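Local coordinates for major capsid protein (Paramecium bursaria Chlorella virus 1, PDB 5TIP) that self-assembles as trimers into the large icosahedral capsid of the virus and carries N-linked glycans added by the host, at residues T243-Q248 with V311-K316; A262-N267 with G272-L277; T327-Y332 with N398-T403. All blocks are in the same frame, centred on the assembly; numbering follows the deposited sequence.

In the fold
All three contacts lie in the second, C-terminal jelly roll of the double jelly-roll fold, on the same side of the chain's centre. Interaction 1 joins the lead-in to strand 247-251 with strand 312-319; interaction 2, at the end of strand 257-266, is nested along the chain inside the loop that interaction 1 closes; interaction 3 follows both. Centres of interactions 1 and 3 are about 9 Å apart, because strands 312-319 and 322-329 are sheet neighbours; interaction 2 lies about 15 Å from each. Val311 and Leu312 pack on Phe265 and Trp263, linking the two sheets of the jelly roll. Interaction 3 alone reaches a second subunit, so this corner runs from a buried core to the trimer interface.

Interaction 1: T243-Q248 with V311-K316; sequences TTQASQ and VLDSAK
A classic beta bulge in the second jelly roll of the double jelly-roll fold, where Asp313 and Ser314 both face Thr381 of strand 376-387, carries the acceptor of this contact; the donor is Gln245, in the loop leading into strand 247-251. Strand 376-387 runs between the two segments and bonds to both, through Ala246 to Tyr382 on one flank and Asp313 to Thr381 on the other. The segments meet over its face by one pair of side chains, with the CA atoms of Gln245 and Asp313 8.6 Å apart. Gln245 NE2 gives a hydrogen bond to Asp313 OD2 at 3.2 Å, bent to 141° at the hydrogen. The oxygen lies almost in the amide plane of Gln245, whereas the nitrogen comes from above the carboxylate plane, and the two flat groups are turned 71° against each other. Gln245 reaches across because its chain is extended beyond CG; Asp313 meets it with CG anti to the backbone N (chi1 177°). The same NE2 also bonds to the backbone oxygen of Tyr382, so the amide is tied to the strand beneath as well as to the carboxylate. Asp313 OD1 has a long, weak ion pair with Lys329. The carboxylate is thus shared between a neutral amide donor and a distant ammonium, which would be expected to favour its ionised form, while the off-plane, bent approach of NE2 suggests a modest bond.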
loop_
_atom_site.group_PDB
_atom_site.type_symbol
_atom_site.label_atom_id
_atom_site.label_comp_id
_atom_site.label_asym_id
_atom_site.label_seq_id
_atom_site.Cartn_x
_atom_site.Cartn_y
_atom_site.Cartn_z
ATOM N N THR A 243 -35.012 -6.446 -21.693
ATOM C CA THR A 243 -36.187 -5.626 -21.952
ATOM C C THR A 243 -36.760 -4.956 -20.713
ATOM O O THR A 243 -37.490 -3.968 -20.855
ATOM C CB THR A 243 -37.297 -6.463 -22.609
ATOM O OG1 THR A 243 -37.431 -7.712 -21.921
ATOM C CG2 THR A 243 -36.975 -6.724 -24.071
ATOM N N THR A 244 -36.453 -5.449 -19.517
ATOM C CA THR A 244 -36.957 -4.866 -18.282
ATOM C C THR A 244 -35.927 -5.090 -17.182
ATOM O O THR A 244 -34.864 -5.677 -17.406
ATOM C CB THR A 244 -38.313 -5.467 -17.901
ATOM O OG1 THR A 244 -38.812 -4.823 -16.721
ATOM C CG2 THR A 244 -38.173 -6.958 -17.638
ATOM N N GLN A 245 -36.249 -4.608 -15.984
ATOM C CA GLN A 245 -35.399 -4.791 -14.808
ATOM C C GLN A 245 -35.926 -5.992 -14.032
ATOM O O GLN A 245 -36.944 -5.903 -13.342
ATOM C CB GLN A 245 -35.378 -3.534 -13.945
ATOM C CG GLN A 245 -34.836 -2.305 -14.653
ATOM C CD GLN A 245 -34.422 -1.210 -13.690
ATOM O OE1 GLN A 245 -34.849 -0.062 -13.815
ATOM N NE2 GLN A 245 -33.574 -1.558 -12.729
ATOM N N ALA A 246 -35.230 -7.118 -14.147
ATOM C CA ALA A 246 -35.621 -8.304 -13.408
ATOM C C ALA A 246 -35.187 -8.191 -11.948
ATOM O O ALA A 246 -34.285 -7.425 -11.597
ATOM C CB ALA A 246 -35.021 -9.555 -14.045
ATOM N N SER A 247 -35.846 -8.970 -11.095
ATOM C CA SER A 247 -35.548 -8.991 -9.670
ATOM C C SER A 247 -35.543 -10.431 -9.181
ATOM O O SER A 247 -36.187 -11.303 -9.769
ATOM C CB SER A 247 -36.557 -8.162 -8.866
ATOM O OG SER A 247 -37.877 -8.645 -9.050
ATOM N N GLN A 248 -34.808 -10.673 -8.097
ATOM C CA GLN A 248 -34.711 -12.009 -7.532
ATOM C C GLN A 248 -34.599 -11.928 -6.016
ATOM O O GLN A 248 -34.179 -10.913 -5.454
ATOM C CB GLN A 248 -33.511 -12.773 -8.109
ATOM C CG GLN A 248 -33.755 -13.378 -9.481
ATOM C CD GLN A 248 -32.587 -14.210 -9.962
ATOM O OE1 GLN A 248 -31.458 -13.728 -10.043
ATOM N NE2 GLN A 248 -32.852 -15.470 -10.285
ATOM N N VAL A 311 -23.797 -5.744 -13.818
ATOM C CA VAL A 311 -25.181 -6.094 -14.126
ATOM C C VAL A 311 -26.126 -5.712 -12.991
ATOM O O VAL A 311 -27.311 -5.441 -13.222
ATOM C CB VAL A 311 -25.292 -7.592 -14.467
ATOM C CG1 VAL A 311 -25.031 -8.459 -13.242
ATOM C CG2 VAL A 311 -26.640 -7.909 -15.101
ATOM N N LEU A 312 -25.619 -5.681 -11.760
ATOM C CA LEU A 312 -26.471 -5.452 -10.599
ATOM C C LEU A 312 -26.823 -3.973 -10.484
ATOM O O LEU A 312 -25.935 -3.116 -10.452
ATOM C CB LEU A 312 -25.782 -5.939 -9.325
ATOM C CG LEU A 312 -26.627 -5.847 -8.051
ATOM C CD1 LEU A 312 -27.909 -6.662 -8.176
ATOM C CD2 LEU A 312 -25.831 -6.279 -6.826
ATOM N N ASP A 313 -28.121 -3.677 -10.432
ATOM C CA ASP A 313 -28.583 -2.303 -10.270
ATOM C C ASP A 313 -28.702 -1.905 -8.804
ATOM O O ASP A 313 -28.178 -0.863 -8.400
ATOM C CB ASP A 313 -29.932 -2.101 -10.967
ATOM C CG ASP A 313 -30.486 -0.706 -10.759
ATOM O OD1 ASP A 313 -29.735 0.268 -10.977
ATOM O OD2 ASP A 313 -31.667 -0.581 -10.374
ATOM N N SER A 314 -29.392 -2.710 -8.001
ATOM C CA SER A 314 -29.555 -2.417 -6.586
ATOM C C SER A 314 -29.666 -3.725 -5.819
ATOM O O SER A 314 -29.917 -4.785 -6.398
ATOM C CB SER A 314 -30.781 -1.533 -6.332
ATOM O OG SER A 314 -31.977 -2.188 -6.721
ATOM N N ALA A 315 -29.477 -3.642 -4.504
ATOM C CA ALA A 315 -29.534 -4.838 -3.677
ATOM C C ALA A 315 -29.805 -4.459 -2.229
ATOM O O ALA A 315 -29.479 -3.354 -1.788
ATOM C CB ALA A 315 -28.235 -5.647 -3.773
ATOM N N LYS A 316 -30.404 -5.398 -1.503
ATOM C CA LYS A 316 -30.596 -5.278 -0.065
ATOM C C LYS A 316 -30.720 -6.681 0.506
ATOM O O LYS A 316 -31.020 -7.638 -0.210
ATOM C CB LYS A 316 -31.833 -4.444 0.287
ATOM C CG LYS A 316 -33.156 -5.147 0.009
ATOM C CD LYS A 316 -34.343 -4.315 0.468
ATOM C CE LYS A 316 -35.661 -4.966 0.074
ATOM N NZ LYS A 316 -36.828 -4.120 0.449
#

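Interaction 2: A262-N267 with G272-L277; sequences AWNFNN and GQYTAL
Asn264 lays its side chain over one face of the Tyr274 ring, with CB 4.0 Å from the ring centroid in a CH-pi contact and the amide stacked at 28° to the ring plane. Its CG sits between the backbone N and the carbonyl carbon (chi1 62°), which brings the amide over CE1 and CZ. Gly272 O lies over the opposite face, and Asn266 CB meets the edge. The ring's hydroxyl is bonded to Asp110 of helix 109-119. Further on, Gln273 O takes two donors: Asn267 N at 3.2 Å, nearly along the C=O axis, and Asn266 ND2 at 3.0 Å, from above the carbonyl plane. Asn267 ND2 adds a bond of 3.2 Å to Gln273 OE1, the two amides turned 78° apart; that oxygen also accepts from Asn270, while Gln273 NE2 bonds to Thr275 O at 3.1 Å, fixing the rotation of the amide. A water accepts from Phe265 N at 2.7 Å and probably donates to Tyr274 O. The arrangement is a loop that folds back on the end of strand 257-266, held by side-chain amides and one backbone bond, buried where the second jelly roll packs on helix 109-119 of the first.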
loop_
_atom_site.group_PDB
_atom_site.type_symbol
_atom_site.label_atom_id
_atom_site.label_comp_id
_atom_site.label_asym_id
_atom_site.label_seq_id
_atom_site.Cartn_x
_atom_site.Cartn_y
_atom_site.Cartn_z
ATOM N N ALA A 262 -19.697 -11.852 0.233
ATOM C CA ALA A 262 -19.115 -11.441 -1.036
ATOM C C ALA A 262 -19.759 -12.239 -2.158
ATOM O O ALA A 262 -19.930 -13.455 -2.041
ATOM C CB ALA A 262 -17.598 -11.643 -1.049
ATOM N N TRP A 263 -20.120 -11.556 -3.242
ATOM C CA TRP A 263 -20.787 -12.242 -4.339
ATOM C C TRP A 263 -20.396 -11.610 -5.667
ATOM O O TRP A 263 -19.871 -10.495 -5.721
ATOM C CB TRP A 263 -22.312 -12.249 -4.151
ATOM C CG TRP A 263 -22.988 -10.912 -4.259
ATOM C CD1 TRP A 263 -23.614 -10.399 -5.356
ATOM C CD2 TRP A 263 -23.116 -9.927 -3.225
ATOM N NE1 TRP A 263 -24.124 -9.154 -5.071
ATOM C CE2 TRP A 263 -23.831 -8.842 -3.770
ATOM C CE3 TRP A 263 -22.694 -9.856 -1.895
ATOM C CZ2 TRP A 263 -24.132 -7.700 -3.032
ATOM C CZ3 TRP A 263 -22.993 -8.722 -1.164
ATOM C CH2 TRP A 263 -23.704 -7.660 -1.734
ATOM N N ASN A 264 -20.647 -12.356 -6.743
ATOM C CA ASN A 264 -20.390 -11.886 -8.097
ATOM C C ASN A 264 -21.356 -12.571 -9.054
ATOM O O ASN A 264 -21.935 -13.614 -8.744
ATOM C CB ASN A 264 -18.936 -12.147 -8.527
ATOM C CG ASN A 264 -18.583 -13.629 -8.561
ATOM O OD1 ASN A 264 -19.084 -14.384 -9.394
ATOM N ND2 ASN A 264 -17.698 -14.044 -7.664
ATOM N N PHE A 265 -21.521 -11.966 -10.230
ATOM C CA PHE A 265 -22.291 -12.543 -11.327
ATOM C C PHE A 265 -21.310 -12.911 -12.432
ATOM O O PHE A 265 -20.703 -12.029 -13.049
ATOM C CB PHE A 265 -23.354 -11.570 -11.831
ATOM C CG PHE A 265 -24.306 -11.110 -10.765
ATOM C CD1 PHE A 265 -25.460 -11.825 -10.492
ATOM C CD2 PHE A 265 -24.048 -9.963 -10.036
ATOM C CE1 PHE A 265 -26.335 -11.403 -9.510
ATOM C CE2 PHE A 265 -24.919 -9.537 -9.056
ATOM C CZ PHE A 265 -26.064 -10.258 -8.793
ATOM N N ASN A 266 -21.152 -14.207 -12.676
ATOM C CA ASN A 266 -20.127 -14.720 -13.572
ATOM C C ASN A 266 -20.752 -15.404 -14.779
ATOM O O ASN A 266 -21.755 -16.113 -14.654
ATOM C CB ASN A 266 -19.214 -15.708 -12.836
ATOM C CG ASN A 266 -18.444 -16.606 -13.781
ATOM O OD1 ASN A 266 -18.725 -17.800 -13.882
ATOM N ND2 ASN A 266 -17.469 -16.038 -14.480
ATOM N N ASN A 267 -20.152 -15.184 -15.948
ATOM C CA ASN A 267 -20.483 -15.956 -17.138
ATOM C C ASN A 267 -19.675 -17.246 -17.082
ATOM O O ASN A 267 -18.453 -17.218 -17.274
ATOM C CB ASN A 267 -20.179 -15.169 -18.413
ATOM C CG ASN A 267 -20.474 -15.959 -19.677
ATOM O OD1 ASN A 267 -21.186 -16.964 -19.646
ATOM N ND2 ASN A 267 -19.925 -15.506 -20.797
ATOM N N GLY A 272 -13.371 -15.895 -14.448
ATOM C CA GLY A 272 -13.191 -14.566 -13.907
ATOM C C GLY A 272 -13.949 -13.465 -14.611
ATOM O O GLY A 272 -13.742 -12.293 -14.286
ATOM N N GLN A 273 -14.816 -13.794 -15.565
ATOM C CA GLN A 273 -15.607 -12.777 -16.254
ATOM C C GLN A 273 -16.787 -12.407 -15.368
ATOM O O GLN A 273 -17.769 -13.148 -15.276
ATOM C CB GLN A 273 -16.076 -13.267 -17.619
ATOM C CG GLN A 273 -16.794 -12.182 -18.412
ATOM C CD GLN A 273 -17.584 -12.722 -19.586
ATOM O OE1 GLN A 273 -17.350 -13.836 -20.051
ATOM N NE2 GLN A 273 -18.528 -11.926 -20.076
ATOM N N TYR A 274 -16.695 -11.251 -14.716
ATOM C CA TYR A 274 -17.744 -10.763 -13.835
ATOM C C TYR A 274 -18.523 -9.603 -14.433
ATOM O O TYR A 274 -19.463 -9.111 -13.800
ATOM C CB TYR A 274 -17.147 -10.340 -12.488
ATOM C CG TYR A 274 -16.458 -11.458 -11.739
ATOM C CD1 TYR A 274 -16.966 -12.751 -11.755
ATOM C CD2 TYR A 274 -15.299 -11.222 -11.013
ATOM C CE1 TYR A 274 -16.339 -13.773 -11.070
ATOM C CE2 TYR A 274 -14.666 -12.236 -10.324
ATOM C CZ TYR A 274 -15.190 -13.510 -10.356
ATOM O OH TYR A 274 -14.564 -14.524 -9.670
ATOM N N THR A 275 -18.158 -9.152 -15.630
ATOM C CA THR A 275 -18.815 -8.031 -16.280
ATOM C C THR A 275 -19.144 -8.408 -17.717
ATOM O O THR A 275 -18.708 -9.441 -18.231
ATOM C CB THR A 275 -17.942 -6.771 -16.242
ATOM O OG1 THR A 275 -16.635 -7.083 -16.741
ATOM C CG2 THR A 275 -17.827 -6.246 -14.819
ATOM N N ALA A 276 -19.923 -7.550 -18.367
ATOM C CA ALA A 276 -20.333 -7.790 -19.740
ATOM C C ALA A 276 -19.225 -7.416 -20.716
ATOM O O ALA A 276 -18.425 -6.509 -20.469
ATOM C CB ALA A 276 -21.600 -7.000 -20.064
ATOM N N LEU A 277 -19.178 -8.137 -21.832
ATOM C CA LEU A 277 -18.233 -7.820 -22.892
ATOM C C LEU A 277 -18.794 -6.712 -23.773
ATOM O O LEU A 277 -19.995 -6.673 -24.055
ATOM C CB LEU A 277 -17.931 -9.060 -23.735
ATOM C CG LEU A 277 -17.458 -10.310 -22.989
ATOM C CD1 LEU A 277 -17.200 -11.455 -23.959
ATOM C CD2 LEU A 277 -16.215 -10.011 -22.169
HETATM O O HOH W 1 -20.915 -9.523 -11.313
#

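Interaction 3: T327-Y332 with N398-T403. With BGC (beta-D-glucopyranose), chain G.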
loop_
_atom_site.group_PDB
_atom_site.type_symbol
_atom_site.label_atom_id
_atom_site.label_comp_id
_atom_site.label_asym_id
_atom_site.label_seq_id
_atom_site.Cartn_x
_atom_site.Cartn_y
_atom_site.Cartn_z
ATOM N N THR A 327 -32.207 -0.310 0.553
ATOM C CA THR A 327 -31.656 -0.700 -0.737
ATOM C C THR A 327 -30.599 0.294 -1.200
ATOM O O THR A 327 -30.815 1.510 -1.174
ATOM C CB THR A 327 -32.773 -0.792 -1.776
ATOM O OG1 THR A 327 -33.774 -1.713 -1.327
ATOM C CG2 THR A 327 -32.222 -1.266 -3.107
ATOM N N ARG A 328 -29.453 -0.230 -1.628
ATOM C CA ARG A 328 -28.378 0.570 -2.190
ATOM C C ARG A 328 -28.050 0.064 -3.588
ATOM O O ARG A 328 -28.336 -1.083 -3.939
ATOM C CB ARG A 328 -27.119 0.527 -1.312
ATOM C CG ARG A 328 -27.345 0.907 0.142
ATOM C CD ARG A 328 -27.775 2.357 0.278
ATOM N NE ARG A 328 -26.693 3.295 -0.010
ATOM C CZ ARG A 328 -25.820 3.730 0.894
ATOM N NH1 ARG A 328 -25.893 3.307 2.148
ATOM N NH2 ARG A 328 -24.872 4.587 0.543
ATOM N N LYS A 329 -27.431 0.935 -4.381
ATOM C CA LYS A 329 -27.054 0.570 -5.736
ATOM C C LYS A 329 -25.925 -0.458 -5.722
ATOM O O LYS A 329 -25.244 -0.663 -4.713
ATOM C CB LYS A 329 -26.625 1.808 -6.524
ATOM C CG LYS A 329 -27.745 2.807 -6.768
ATOM C CD LYS A 329 -28.835 2.228 -7.652
ATOM C CE LYS A 329 -29.876 3.282 -7.992
ATOM N NZ LYS A 329 -30.942 2.753 -8.885
ATOM N N GLY A 330 -25.732 -1.112 -6.869
ATOM C CA GLY A 330 -24.657 -2.081 -6.983
ATOM C C GLY A 330 -23.283 -1.462 -6.831
ATOM O O GLY A 330 -22.362 -2.103 -6.319
ATOM N N SER A 331 -23.125 -0.209 -7.266
ATOM C CA SER A 331 -21.848 0.479 -7.121
ATOM C C SER A 331 -21.506 0.762 -5.664
ATOM O O SER A 331 -20.329 0.951 -5.343
ATOM C CB SER A 331 -21.862 1.781 -7.920
ATOM O OG SER A 331 -23.005 2.557 -7.604
ATOM N N TYR A 332 -22.506 0.798 -4.780
ATOM C CA TYR A 332 -22.231 0.979 -3.359
ATOM C C TYR A 332 -21.478 -0.217 -2.791
ATOM O O TYR A 332 -20.511 -0.050 -2.039
ATOM C CB TYR A 332 -23.537 1.203 -2.595
ATOM C CG TYR A 332 -23.413 1.023 -1.098
ATOM C CD1 TYR A 332 -22.923 2.043 -0.293
ATOM C CD2 TYR A 332 -23.790 -0.167 -0.486
ATOM C CE1 TYR A 332 -22.809 1.881 1.076
ATOM C CE2 TYR A 332 -23.679 -0.335 0.881
ATOM C CZ TYR A 332 -23.188 0.692 1.655
ATOM O OH TYR A 332 -23.078 0.526 3.015
ATOM N N ASN A 398 -23.979 6.304 -21.443
ATOM C CA ASN A 398 -25.334 5.880 -21.121
ATOM C C ASN A 398 -25.620 6.192 -19.657
ATOM O O ASN A 398 -24.827 6.842 -18.968
ATOM C CB ASN A 398 -25.532 4.395 -21.440
ATOM C CG ASN A 398 -26.685 4.159 -22.386
ATOM O OD1 ASN A 398 -27.851 4.197 -21.990
ATOM N ND2 ASN A 398 -26.366 3.911 -23.650
ATOM N N THR A 399 -26.768 5.715 -19.185
ATOM C CA THR A 399 -27.308 6.061 -17.882
ATOM C C THR A 399 -26.965 4.986 -16.848
ATOM O O THR A 399 -26.260 4.013 -17.127
ATOM C CB THR A 399 -28.818 6.273 -17.989
ATOM O OG1 THR A 399 -29.443 5.061 -18.425
ATOM C CG2 THR A 399 -29.123 7.379 -18.987
ATOM N N GLU A 400 -27.487 5.167 -15.632
ATOM C CA GLU A 400 -27.032 4.377 -14.492
ATOM C C GLU A 400 -27.665 2.992 -14.429
ATOM O O GLU A 400 -27.003 2.035 -14.014
ATOM C CB GLU A 400 -27.322 5.121 -13.186
ATOM C CG GLU A 400 -26.849 4.385 -11.938
ATOM C CD GLU A 400 -27.404 4.973 -10.656
ATOM O OE1 GLU A 400 -28.291 5.848 -10.730
ATOM O OE2 GLU A 400 -26.958 4.549 -9.568
ATOM N N THR A 401 -28.925 2.855 -14.839
ATOM C CA THR A 401 -29.681 1.630 -14.611
ATOM C C THR A 401 -29.678 0.696 -15.816
ATOM O O THR A 401 -30.520 -0.206 -15.891
ATOM C CB THR A 401 -31.118 1.966 -14.210
ATOM O OG1 THR A 401 -31.745 2.715 -15.258
ATOM C CG2 THR A 401 -31.130 2.788 -12.931
ATOM N N VAL A 402 -28.760 0.894 -16.763
ATOM C CA VAL A 402 -28.671 0.045 -17.943
ATOM C C VAL A 402 -27.240 -0.446 -18.114
ATOM O O VAL A 402 -26.286 0.145 -17.604
ATOM C CB VAL A 402 -29.144 0.774 -19.220
ATOM C CG1 VAL A 402 -30.643 1.027 -19.161
ATOM C CG2 VAL A 402 -28.391 2.079 -19.392
ATOM N N THR A 403 -27.105 -1.553 -18.842
ATOM C CA THR A 403 -25.805 -2.128 -19.159
ATOM C C THR A 403 -25.883 -2.762 -20.542
ATOM O O THR A 403 -26.930 -2.752 -21.195
ATOM C CB THR A 403 -25.368 -3.145 -18.100
ATOM O OG1 THR A 403 -24.059 -3.634 -18.417
ATOM C CG2 THR A 403 -26.338 -4.311 -18.049
HETATM C C2 BGC G . -27.179 5.263 -25.463
HETATM C C3 BGC G . -28.217 5.398 -26.567
HETATM C C4 BGC G . -28.425 4.047 -27.233
HETATM C C5 BGC G . -28.775 2.990 -26.195
HETATM C C6 BGC G . -28.969 1.627 -26.849
HETATM C C1 BGC G . -27.511 4.116 -24.515
HETATM O O2 BGC G . -27.104 6.488 -24.727
HETATM O O3 BGC G . -27.736 6.316 -27.548
HETATM O O4 BGC G . -29.474 4.139 -28.204
HETATM O O5 BGC G . -27.733 2.899 -25.225
HETATM O O6 BGC G . -27.723 1.176 -27.387
HETATM O O HOH W 2 -24.574 2.892 -9.582
#
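Lys329, Glu400 and Thr401 supply most of the surface buried here, where the end of strand 322-329 meets the loop leading to strand 402-404. The aliphatic part of Lys329 lies across the carboxylate end of Glu400: CG is 3.4 Å from Glu400 OE2, and CD and CE follow almost as closely. Lys329 turns at CG (chi2 -65°), bringing its methylenes past the oxygen while the ammonium continues toward Thr401, where NZ is 4.1 Å from CG2. NZ stays 4.4 Å from Glu400 OE2, beyond a salt bridge. Glu400 reaches over with an extended chain, CG anti to its backbone N (chi1 -179°). A water donates to Glu400 OE2 at 2.9 Å; its link onward to Ser331 OG is doubtful. At the far end of the loop Asn398 ND2 is covalently bonded to glucose C1 (1.4 Å), an N-linked glycan site. Glu400 OE2 forms a salt bridge with Arg145 of the second subunit, and Ser331 OG bonds to Tyr147 of that subunit. The carboxylate therefore serves the trimer interface, and the salt bridge to Arg145 of the second subunit, with a weaker long-range pull from Lys329, would be expected to favour the ionised form of Glu400.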